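Local coordinates for protein coenzyme A transferase (PDB 3QLI) that probably transfers coenzyme A from an acyl-CoA thioester to a carboxylate such as acetate, at residues M46-L54 against V203-M212; L58-D69 against R87-K95. One frame throughout, in Å; residues are numbered along the deposited sequence.

Both partly buried contacts use helix 52-63 and reach the six-stranded parallel sheet, at opposite outer strands: interaction 1 at strand 201-204 and interaction 2 at strand 94-98. Their centres lie about 20 Å apart. In interaction 1, centred about 17 Å from the chain's centre, close to coenzyme A-binding residues, residues 46-54 at the helix start meet the chain leaving the last strand. The join is mostly apolar, with one bridging water and an asparagine held by a neighbouring strand. Interaction 2, centred about 27 Å from the chain's centre, away from those sites, pairs the helix end with residues 87-95; alanine, leucine and isoleucine pack inside, while arginines and waters serve the more open outer side.

Interaction 1. Residues M46-L54 against V203-M212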
loop_
_atom_site.group_PDB
_atom_site.type_symbol
_atom_site.label_atom_id
_atom_site.label_comp_id
_atom_site.label_asym_id
_atom_site.label_seq_id
_atom_site.Cartn_x
_atom_site.Cartn_y
_atom_site.Cartn_z
ATOM N N MET A 46 -19.269 -12.278 7.849
ATOM C CA MET A 46 -18.953 -12.517 6.441
ATOM C C MET A 46 -19.361 -13.893 5.919
ATOM O O MET A 46 -19.162 -14.899 6.594
ATOM C CB MET A 46 -17.447 -12.362 6.203
ATOM C CG MET A 46 -16.849 -11.036 6.625
ATOM S SD MET A 46 -15.054 -11.037 6.435
ATOM C CE MET A 46 -14.898 -11.097 4.654
ATOM N N PHE A 47 -19.937 -13.934 4.720
ATOM C CA PHE A 47 -20.283 -15.208 4.087
ATOM C C PHE A 47 -21.213 -16.113 4.893
ATOM O O PHE A 47 -22.350 -15.761 5.188
ATOM C CB PHE A 47 -19.033 -15.972 3.640
ATOM C CG PHE A 47 -19.293 -16.953 2.532
ATOM C CD1 PHE A 47 -19.813 -16.527 1.321
ATOM C CD2 PHE A 47 -19.034 -18.300 2.704
ATOM C CE1 PHE A 47 -20.063 -17.426 0.302
ATOM C CE2 PHE A 47 -19.281 -19.203 1.689
ATOM C CZ PHE A 47 -19.795 -18.766 0.486
ATOM N N ALA A 48 -20.696 -17.290 5.231
ATOM C CA ALA A 48 -21.433 -18.309 5.969
ATOM C C ALA A 48 -21.866 -17.750 7.317
ATOM O O ALA A 48 -22.814 -18.239 7.927
ATOM C CB ALA A 48 -20.577 -19.551 6.154
ATOM N N ALA A 49 -21.138 -16.741 7.780
ATOM C CA ALA A 49 -21.430 -16.046 9.030
ATOM C C ALA A 49 -22.770 -15.289 9.007
ATOM O O ALA A 49 -23.368 -15.065 10.055
ATOM C CB ALA A 49 -20.290 -15.111 9.402
ATOM N N GLU A 50 -23.228 -14.874 7.825
ATOM C CA GLU A 50 -24.489 -14.135 7.733
ATOM C C GLU A 50 -25.581 -15.016 8.333
ATOM O O GLU A 50 -25.651 -16.207 8.039
ATOM C CB GLU A 50 -24.807 -13.791 6.273
ATOM C CG GLU A 50 -23.726 -12.970 5.571
ATOM C CD GLU A 50 -24.023 -12.722 4.099
ATOM O OE1 GLU A 50 -24.848 -13.454 3.519
ATOM O OE2 GLU A 50 -23.423 -11.793 3.520
ATOM N N PRO A 51 -26.432 -14.436 9.178
ATOM C CA PRO A 51 -27.449 -15.232 9.882
ATOM C C PRO A 51 -28.812 -15.287 9.161
ATOM O O PRO A 51 -29.530 -14.295 9.145
ATOM C CB PRO A 51 -27.557 -14.522 11.240
ATOM C CG PRO A 51 -27.238 -13.095 10.928
ATOM C CD PRO A 51 -26.272 -13.092 9.762
ATOM N N PRO A 52 -29.159 -16.445 8.572
ATOM C CA PRO A 52 -30.340 -16.513 7.698
ATOM C C PRO A 52 -31.670 -16.215 8.374
ATOM O O PRO A 52 -32.507 -15.577 7.747
ATOM C CB PRO A 52 -30.326 -17.964 7.180
ATOM C CG PRO A 52 -29.443 -18.718 8.156
ATOM C CD PRO A 52 -28.394 -17.706 8.552
ATOM N N ALA A 53 -31.876 -16.654 9.605
ATOM C CA ALA A 53 -33.171 -16.416 10.240
ATOM C C ALA A 53 -33.341 -14.947 10.630
ATOM O O ALA A 53 -34.420 -14.358 10.464
ATOM C CB ALA A 53 -33.367 -17.338 11.447
ATOM N N LEU A 54 -32.265 -14.352 11.137
ATOM C CA LEU A 54 -32.276 -12.937 11.512
ATOM C C LEU A 54 -32.430 -12.070 10.270
ATOM O O LEU A 54 -33.176 -11.096 10.281
ATOM C CB LEU A 54 -30.994 -12.555 12.277
ATOM C CG LEU A 54 -30.863 -13.151 13.683
ATOM C CD1 LEU A 54 -29.482 -12.850 14.295
ATOM C CD2 LEU A 54 -31.976 -12.636 14.608
ATOM N N VAL A 203 -31.260 -16.090 18.971
ATOM C CA VAL A 203 -32.231 -16.948 18.291
ATOM C C VAL A 203 -31.510 -18.231 17.915
ATOM O O VAL A 203 -30.274 -18.271 17.924
ATOM C CB VAL A 203 -32.841 -16.287 17.028
ATOM C CG1 VAL A 203 -33.471 -14.942 17.385
ATOM C CG2 VAL A 203 -31.782 -16.116 15.920
ATOM N N GLU A 204 -32.275 -19.276 17.602
ATOM C CA GLU A 204 -31.706 -20.579 17.247
ATOM C C GLU A 204 -32.239 -21.010 15.895
ATOM O O GLU A 204 -33.453 -20.977 15.651
ATOM C CB GLU A 204 -32.065 -21.641 18.294
ATOM C CG GLU A 204 -31.479 -21.370 19.677
ATOM C CD GLU A 204 -32.072 -22.245 20.786
ATOM O OE1 GLU A 204 -33.231 -22.706 20.662
ATOM O OE2 GLU A 204 -31.377 -22.457 21.801
ATOM N N ASN A 205 -31.327 -21.409 15.019
ATOM C CA ASN A 205 -31.671 -21.840 13.671
ATOM C C ASN A 205 -30.610 -22.798 13.163
ATOM O O ASN A 205 -29.552 -22.368 12.683
ATOM C CB ASN A 205 -31.784 -20.648 12.712
ATOM C CG ASN A 205 -32.334 -21.049 11.354
ATOM O OD1 ASN A 205 -33.326 -21.771 11.274
ATOM N ND2 ASN A 205 -31.688 -20.597 10.282
ATOM N N HIS A 206 -30.895 -24.094 13.264
ATOM C CA HIS A 206 -29.931 -25.135 12.884
ATOM C C HIS A 206 -30.102 -25.548 11.438
ATOM O O HIS A 206 -31.040 -26.274 11.105
ATOM C CB HIS A 206 -30.094 -26.354 13.790
ATOM C CG HIS A 206 -30.103 -26.016 15.249
ATOM N ND1 HIS A 206 -28.979 -25.571 15.913
ATOM C CD2 HIS A 206 -31.094 -26.056 16.171
ATOM C CE1 HIS A 206 -29.278 -25.347 17.181
ATOM N NE2 HIS A 206 -30.555 -25.633 17.363
ATOM N N VAL A 207 -29.197 -25.080 10.579
ATOM C CA VAL A 207 -29.234 -25.388 9.156
ATOM C C VAL A 207 -27.804 -25.450 8.653
ATOM O O VAL A 207 -26.927 -24.783 9.191
ATOM C CB VAL A 207 -30.001 -24.323 8.344
ATOM C CG1 VAL A 207 -31.484 -24.316 8.719
ATOM C CG2 VAL A 207 -29.380 -22.943 8.557
ATOM N N PRO A 208 -27.552 -26.269 7.634
ATOM C CA PRO A 208 -26.161 -26.364 7.184
ATOM C C PRO A 208 -25.631 -25.003 6.737
ATOM O O PRO A 208 -26.391 -24.166 6.249
ATOM C CB PRO A 208 -26.244 -27.333 6.006
ATOM C CG PRO A 208 -27.453 -28.207 6.342
ATOM C CD PRO A 208 -28.431 -27.259 6.982
ATOM N N LEU A 209 -24.333 -24.780 6.905
ATOM C CA LEU A 209 -23.736 -23.522 6.471
ATOM C C LEU A 209 -23.718 -23.436 4.948
ATOM O O LEU A 209 -23.606 -24.452 4.272
ATOM C CB LEU A 209 -22.303 -23.411 6.996
ATOM C CG LEU A 209 -22.103 -23.438 8.512
ATOM C CD1 LEU A 209 -20.622 -23.215 8.855
ATOM C CD2 LEU A 209 -22.975 -22.420 9.218
ATOM N N ILE A 210 -23.813 -22.230 4.401
ATOM C CA ILE A 210 -23.719 -22.070 2.954
ATOM C C ILE A 210 -22.323 -22.437 2.469
ATOM O O ILE A 210 -21.317 -22.188 3.147
ATOM C CB ILE A 210 -24.082 -20.641 2.482
ATOM C CG1 ILE A 210 -24.362 -20.640 0.977
ATOM C CG2 ILE A 210 -22.982 -19.629 2.853
ATOM C CD1 ILE A 210 -24.683 -19.268 0.407
ATOM N N GLU A 211 -22.264 -23.031 1.286
ATOM C CA GLU A 211 -21.010 -23.557 0.784
ATOM C C GLU A 211 -20.493 -22.713 -0.350
ATOM O O GLU A 211 -21.262 -22.126 -1.105
ATOM C CB GLU A 211 -21.193 -24.995 0.306
ATOM C CG GLU A 211 -21.548 -25.959 1.413
ATOM C CD GLU A 211 -21.524 -27.393 0.944
ATOM O OE1 GLU A 211 -21.669 -27.618 -0.272
ATOM O OE2 GLU A 211 -21.357 -28.294 1.788
ATOM N N MET A 212 -19.177 -22.643 -0.456
ATOM C CA MET A 212 -18.564 -22.131 -1.653
ATOM C C MET A 212 -18.734 -23.239 -2.682
ATOM O O MET A 212 -18.370 -24.387 -2.417
ATOM C CB MET A 212 -17.088 -21.865 -1.382
ATOM C CG MET A 212 -16.364 -21.145 -2.476
ATOM S SD MET A 212 -14.764 -20.622 -1.846
ATOM C CE MET A 212 -14.020 -22.188 -1.371
HETATM O O HOH W 1 -24.169 -20.257 6.220
#
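Phe-47 and Ile-210 make the aromatic part of this contact, a CH-pi approach in which methyl CG2 of Ile-210 lies over one face of the ring, 4.1 Å from the Phe-47 centroid and only 18° off the normal. The two side chains cross at about a right angle. A chi1 of -164° swings the longer branch of Ile-210 away from its own N and presents the CG2 methyl to the ring. At the ring edge, Phe-47 CZ comes 4.0 Å from Met-212 N, with Glu-211 O close by. Phe-47 lies near Glu-76 and Met-212 near Val-242, both coenzyme A-binding residues.

Apolar packing continues along the segments. The same Ile-210 CG2 sits 3.7 Å from Ala-48 CA, and the Ala-48 methyl also meets Leu-209 CB. Farther on, Pro-52 CG reaches Val-207 CG2 at 4.2 Å. At the strand end, Leu-54 CD2 touches Val-203 CG2 at 3.7 Å.

Asn-205 supplies the polar side chain. Its ND2 passes 3.6 Å from Pro-52 CG and also lies against Ala-53 CB, while its hydrogen bond goes to Glu-179 OE2. Glu-179 takes the backbone N-H groups of Ala-53 and Leu-54 as well, so one carboxylate on strand 175-180 serves both segments at the first turn of helix 52-63.

No direct hydrogen bond crosses the contact. A water does instead, donating to Ala-48 O at 3.0 Å and accepting from Ile-210 N at 2.7 Å.

Strand 41-44, helix 52-63 and strand 70-74 form a beta-alpha-beta crossover of the parallel sheet, and residues 203-212 leave its edge strand across the helix start. Methyl and ring packing lays this chain there, while the water and Glu-179 satisfy backbone N-H groups that the two segments do not pair directly.

Interaction 2. Residues L58-D69 against R87-K95; sequences LADRATRGDIGD and RYELNNRIK
The Arg-93 guanidinium lies flat over Gly-65, whose CA is 3.6 Å above the plane and over its centre; at the edge NH1 donates to Ile-67 O (2.9 Å, 155°). That oxygen is in the guanidinium plane, but the donor stands 54° out of the carbonyl plane. An extended chain from CG to NE carries the group past Ala-62 O to Gly-65, the glycine of the Schellman motif ending helix 52-63. The Arg-87 guanidinium has Leu-90 CD1 toward the rim of one face, and at its edge waters 2 and 3 and a weak salt bridge to Glu-89 OE1; NH1 bonds to Asp-83 O. Both waters link Arg-87 NH2 to Thr-63 OG1, and water 2 also donates to Asp-60 OD1.

Between the arginines, Ala-59 CB meets Leu-90 CD1 at 3.7 Å and Ala-62 CB meets Ile-94 CD1 at 3.7 Å. Beyond them, water 4 joins Asp-69 N to Asn-92 O where strands 70-74 and 94-98 begin side by side.

The small alanines let the helix sit close on Leu-90 and Ile-94, while Arg-93 closes over the helix end, its positive charge probably favoured by the carbonyls there.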
loop_
_atom_site.group_PDB
_atom_site.type_symbol
_atom_site.label_atom_id
_atom_site.label_comp_id
_atom_site.label_asym_id
_atom_site.label_seq_id
_atom_site.Cartn_x
_atom_site.Cartn_y
_atom_site.Cartn_z
ATOM N N LEU A 58 -35.463 -9.515 9.378
ATOM C CA LEU A 58 -35.219 -8.109 9.098
ATOM C C LEU A 58 -35.823 -7.716 7.746
ATOM O O LEU A 58 -36.453 -6.667 7.628
ATOM C CB LEU A 58 -33.714 -7.806 9.138
ATOM C CG LEU A 58 -33.276 -6.353 8.930
ATOM C CD1 LEU A 58 -34.056 -5.375 9.862
ATOM C CD2 LEU A 58 -31.752 -6.242 9.139
ATOM N N ALA A 59 -35.626 -8.549 6.726
ATOM C CA ALA A 59 -36.187 -8.277 5.401
ATOM C C ALA A 59 -37.716 -8.195 5.474
ATOM O O ALA A 59 -38.337 -7.310 4.871
ATOM C CB ALA A 59 -35.761 -9.359 4.400
ATOM N N ASP A 60 -38.322 -9.127 6.199
ATOM C CA ASP A 60 -39.769 -9.099 6.403
ATOM C C ASP A 60 -40.218 -7.786 7.050
ATOM O O ASP A 60 -41.275 -7.225 6.707
ATOM C CB ASP A 60 -40.215 -10.303 7.247
ATOM C CG ASP A 60 -40.028 -11.636 6.526
ATOM O OD1 ASP A 60 -39.646 -11.642 5.332
ATOM O OD2 ASP A 60 -40.266 -12.693 7.163
ATOM N N ARG A 61 -39.406 -7.277 7.973
ATOM C CA ARG A 61 -39.720 -6.025 8.638
ATOM C C ARG A 61 -39.763 -4.862 7.635
ATOM O O ARG A 61 -40.636 -3.990 7.705
ATOM C CB ARG A 61 -38.714 -5.756 9.763
ATOM C CG ARG A 61 -39.306 -4.980 10.900
ATOM C CD ARG A 61 -38.308 -4.607 11.981
ATOM N NE ARG A 61 -38.674 -3.296 12.494
ATOM C CZ ARG A 61 -37.897 -2.510 13.227
ATOM N NH1 ARG A 61 -36.682 -2.905 13.592
ATOM N NH2 ARG A 61 -38.357 -1.326 13.612
ATOM N N ALA A 62 -38.822 -4.862 6.697
ATOM C CA ALA A 62 -38.802 -3.879 5.625
ATOM C C ALA A 62 -40.006 -4.079 4.704
ATOM O O ALA A 62 -40.659 -3.119 4.293
ATOM C CB ALA A 62 -37.495 -3.988 4.836
ATOM N N THR A 63 -40.303 -5.330 4.379
ATOM C CA THR A 63 -41.445 -5.629 3.515
ATOM C C THR A 63 -42.751 -5.061 4.073
ATOM O O THR A 63 -43.584 -4.532 3.328
ATOM C CB THR A 63 -41.580 -7.144 3.292
ATOM O OG1 THR A 63 -40.415 -7.612 2.610
ATOM C CG2 THR A 63 -42.816 -7.462 2.443
ATOM N N ARG A 64 -42.913 -5.155 5.388
ATOM C CA ARG A 64 -44.098 -4.647 6.069
ATOM C C ARG A 64 -44.066 -3.136 6.260
ATOM O O ARG A 64 -45.007 -2.562 6.796
ATOM C CB ARG A 64 -44.259 -5.318 7.440
ATOM C CG ARG A 64 -44.470 -6.823 7.386
ATOM C CD ARG A 64 -44.885 -7.388 8.753
ATOM N NE ARG A 64 -43.987 -7.007 9.848
ATOM C CZ ARG A 64 -42.939 -7.725 10.262
ATOM N NH1 ARG A 64 -42.632 -8.873 9.672
ATOM N NH2 ARG A 64 -42.190 -7.291 11.269
ATOM N N GLY A 65 -42.969 -2.499 5.855
ATOM C CA GLY A 65 -42.825 -1.058 5.971
ATOM C C GLY A 65 -42.577 -0.580 7.393
ATOM O O GLY A 65 -42.909 0.551 7.733
ATOM N N ASP A 66 -41.972 -1.434 8.214
ATOM C CA ASP A 66 -41.819 -1.179 9.646
ATOM C C ASP A 66 -40.395 -0.726 10.009
ATOM O O ASP A 66 -40.066 -0.560 11.185
ATOM C CB ASP A 66 -42.213 -2.443 10.425
ATOM C CG ASP A 66 -42.135 -2.269 11.934
ATOM O OD1 ASP A 66 -42.734 -1.307 12.462
ATOM O OD2 ASP A 66 -41.496 -3.121 12.606
ATOM N N ILE A 67 -39.550 -0.540 8.999
ATOM C CA ILE A 67 -38.218 0.025 9.214
ATOM C C ILE A 67 -37.761 0.719 7.950
ATOM O O ILE A 67 -38.194 0.366 6.852
ATOM C CB ILE A 67 -37.170 -1.049 9.644
ATOM C CG1 ILE A 67 -35.864 -0.382 10.112
ATOM C CG2 ILE A 67 -36.896 -2.027 8.510
ATOM C CD1 ILE A 67 -34.919 -1.334 10.808
ATOM N N GLY A 68 -36.896 1.716 8.109
ATOM C CA GLY A 68 -36.373 2.443 6.974
ATOM C C GLY A 68 -35.024 3.062 7.252
ATOM O O GLY A 68 -34.553 3.069 8.392
ATOM N N ASP A 69 -34.416 3.589 6.193
ATOM C CA ASP A 69 -33.116 4.234 6.251
ATOM C C ASP A 69 -32.117 3.419 7.054
ATOM O O ASP A 69 -31.351 3.965 7.844
ATOM C CB ASP A 69 -33.207 5.658 6.823
ATOM C CG ASP A 69 -31.952 6.462 6.547
ATOM O OD1 ASP A 69 -31.292 6.164 5.523
ATOM O OD2 ASP A 69 -31.602 7.360 7.347
ATOM N N ARG A 87 -32.479 -7.878 -1.304
ATOM C CA ARG A 87 -33.385 -7.971 -2.450
ATOM C C ARG A 87 -33.663 -6.579 -2.997
ATOM O O ARG A 87 -33.945 -5.657 -2.238
ATOM C CB ARG A 87 -34.706 -8.658 -2.071
ATOM C CG ARG A 87 -34.600 -10.168 -1.911
ATOM C CD ARG A 87 -35.957 -10.859 -2.084
ATOM N NE ARG A 87 -37.043 -10.208 -1.351
ATOM C CZ ARG A 87 -37.323 -10.434 -0.068
ATOM N NH1 ARG A 87 -36.580 -11.275 0.633
ATOM N NH2 ARG A 87 -38.339 -9.812 0.520
ATOM N N TYR A 88 -33.582 -6.439 -4.317
ATOM C CA TYR A 88 -33.728 -5.144 -4.984
ATOM C C TYR A 88 -34.952 -4.377 -4.493
ATOM O O TYR A 88 -34.894 -3.165 -4.273
ATOM C CB TYR A 88 -33.799 -5.351 -6.503
ATOM C CG TYR A 88 -33.719 -4.080 -7.319
ATOM C CD1 TYR A 88 -32.488 -3.573 -7.738
ATOM C CD2 TYR A 88 -34.873 -3.393 -7.687
ATOM C CE1 TYR A 88 -32.405 -2.417 -8.482
ATOM C CE2 TYR A 88 -34.800 -2.233 -8.440
ATOM C CZ TYR A 88 -33.568 -1.751 -8.836
ATOM O OH TYR A 88 -33.495 -0.598 -9.582
ATOM N N GLU A 89 -36.051 -5.093 -4.284
ATOM C CA GLU A 89 -37.319 -4.443 -3.944
ATOM C C GLU A 89 -37.279 -3.764 -2.586
ATOM O O GLU A 89 -38.128 -2.928 -2.279
ATOM C CB GLU A 89 -38.465 -5.451 -3.968
ATOM C CG GLU A 89 -38.421 -6.394 -5.160
ATOM C CD GLU A 89 -37.616 -7.647 -4.867
ATOM O OE1 GLU A 89 -38.018 -8.416 -3.959
ATOM O OE2 GLU A 89 -36.586 -7.864 -5.540
ATOM N N LEU A 90 -36.298 -4.120 -1.763
ATOM C CA LEU A 90 -36.173 -3.535 -0.430
ATOM C C LEU A 90 -35.112 -2.441 -0.376
ATOM O O LEU A 90 -34.850 -1.869 0.681
ATOM C CB LEU A 90 -35.842 -4.618 0.601
ATOM C CG LEU A 90 -36.742 -5.852 0.658
ATOM C CD1 LEU A 90 -36.218 -6.849 1.679
ATOM C CD2 LEU A 90 -38.175 -5.465 0.976
ATOM N N ASN A 91 -34.503 -2.158 -1.522
ATOM C CA ASN A 91 -33.445 -1.158 -1.615
ATOM C C ASN A 91 -33.800 0.231 -1.087
ATOM O O ASN A 91 -32.916 1.002 -0.720
ATOM C CB ASN A 91 -32.939 -1.052 -3.055
ATOM C CG ASN A 91 -31.551 -0.456 -3.138
ATOM O OD1 ASN A 91 -31.392 0.758 -3.269
ATOM N ND2 ASN A 91 -30.535 -1.307 -3.059
ATOM N N ASN A 92 -35.088 0.552 -1.055
ATOM C CA ASN A 92 -35.532 1.860 -0.582
ATOM C C ASN A 92 -35.624 1.953 0.938
ATOM O O ASN A 92 -35.865 3.026 1.489
ATOM C CB ASN A 92 -36.883 2.219 -1.203
ATOM C CG ASN A 92 -37.996 1.289 -0.758
ATOM O OD1 ASN A 92 -37.816 0.073 -0.695
ATOM N ND2 ASN A 92 -39.155 1.859 -0.449
ATOM N N ARG A 93 -35.432 0.825 1.611
ATOM C CA ARG A 93 -35.529 0.772 3.065
ATOM C C ARG A 93 -34.273 0.228 3.725
ATOM O O ARG A 93 -33.884 0.687 4.791
ATOM C CB ARG A 93 -36.735 -0.070 3.485
ATOM C CG ARG A 93 -38.075 0.624 3.194
ATOM C CD ARG A 93 -39.271 -0.203 3.618
ATOM N NE ARG A 93 -40.500 0.557 3.405
ATOM C CZ ARG A 93 -40.979 1.461 4.257
ATOM N NH1 ARG A 93 -40.343 1.717 5.400
ATOM N NH2 ARG A 93 -42.104 2.107 3.968
ATOM N N ILE A 94 -33.666 -0.781 3.105
ATOM C CA ILE A 94 -32.405 -1.330 3.600
ATOM C C ILE A 94 -31.337 -0.978 2.583
ATOM O O ILE A 94 -31.366 -1.474 1.467
ATOM C CB ILE A 94 -32.484 -2.853 3.775
ATOM C CG1 ILE A 94 -33.583 -3.194 4.792
ATOM C CG2 ILE A 94 -31.122 -3.416 4.209
ATOM C CD1 ILE A 94 -33.838 -4.662 4.976
ATOM N N LYS A 95 -30.407 -0.108 2.966
ATOM C CA LYS A 95 -29.435 0.434 2.021
ATOM C C LYS A 95 -28.112 -0.334 2.082
ATOM O O LYS A 95 -27.460 -0.360 3.123
ATOM C CB LYS A 95 -29.160 1.906 2.336
ATOM C CG LYS A 95 -30.391 2.762 2.584
ATOM C CD LYS A 95 -31.352 2.708 1.414
ATOM C CE LYS A 95 -32.456 3.744 1.557
ATOM N NZ LYS A 95 -31.905 5.130 1.635
HETATM O O HOH W 2 -39.765 -10.283 3.003
HETATM O O HOH W 3 -40.421 -7.638 -0.294
HETATM O O HOH W 4 -36.079 4.109 3.877
#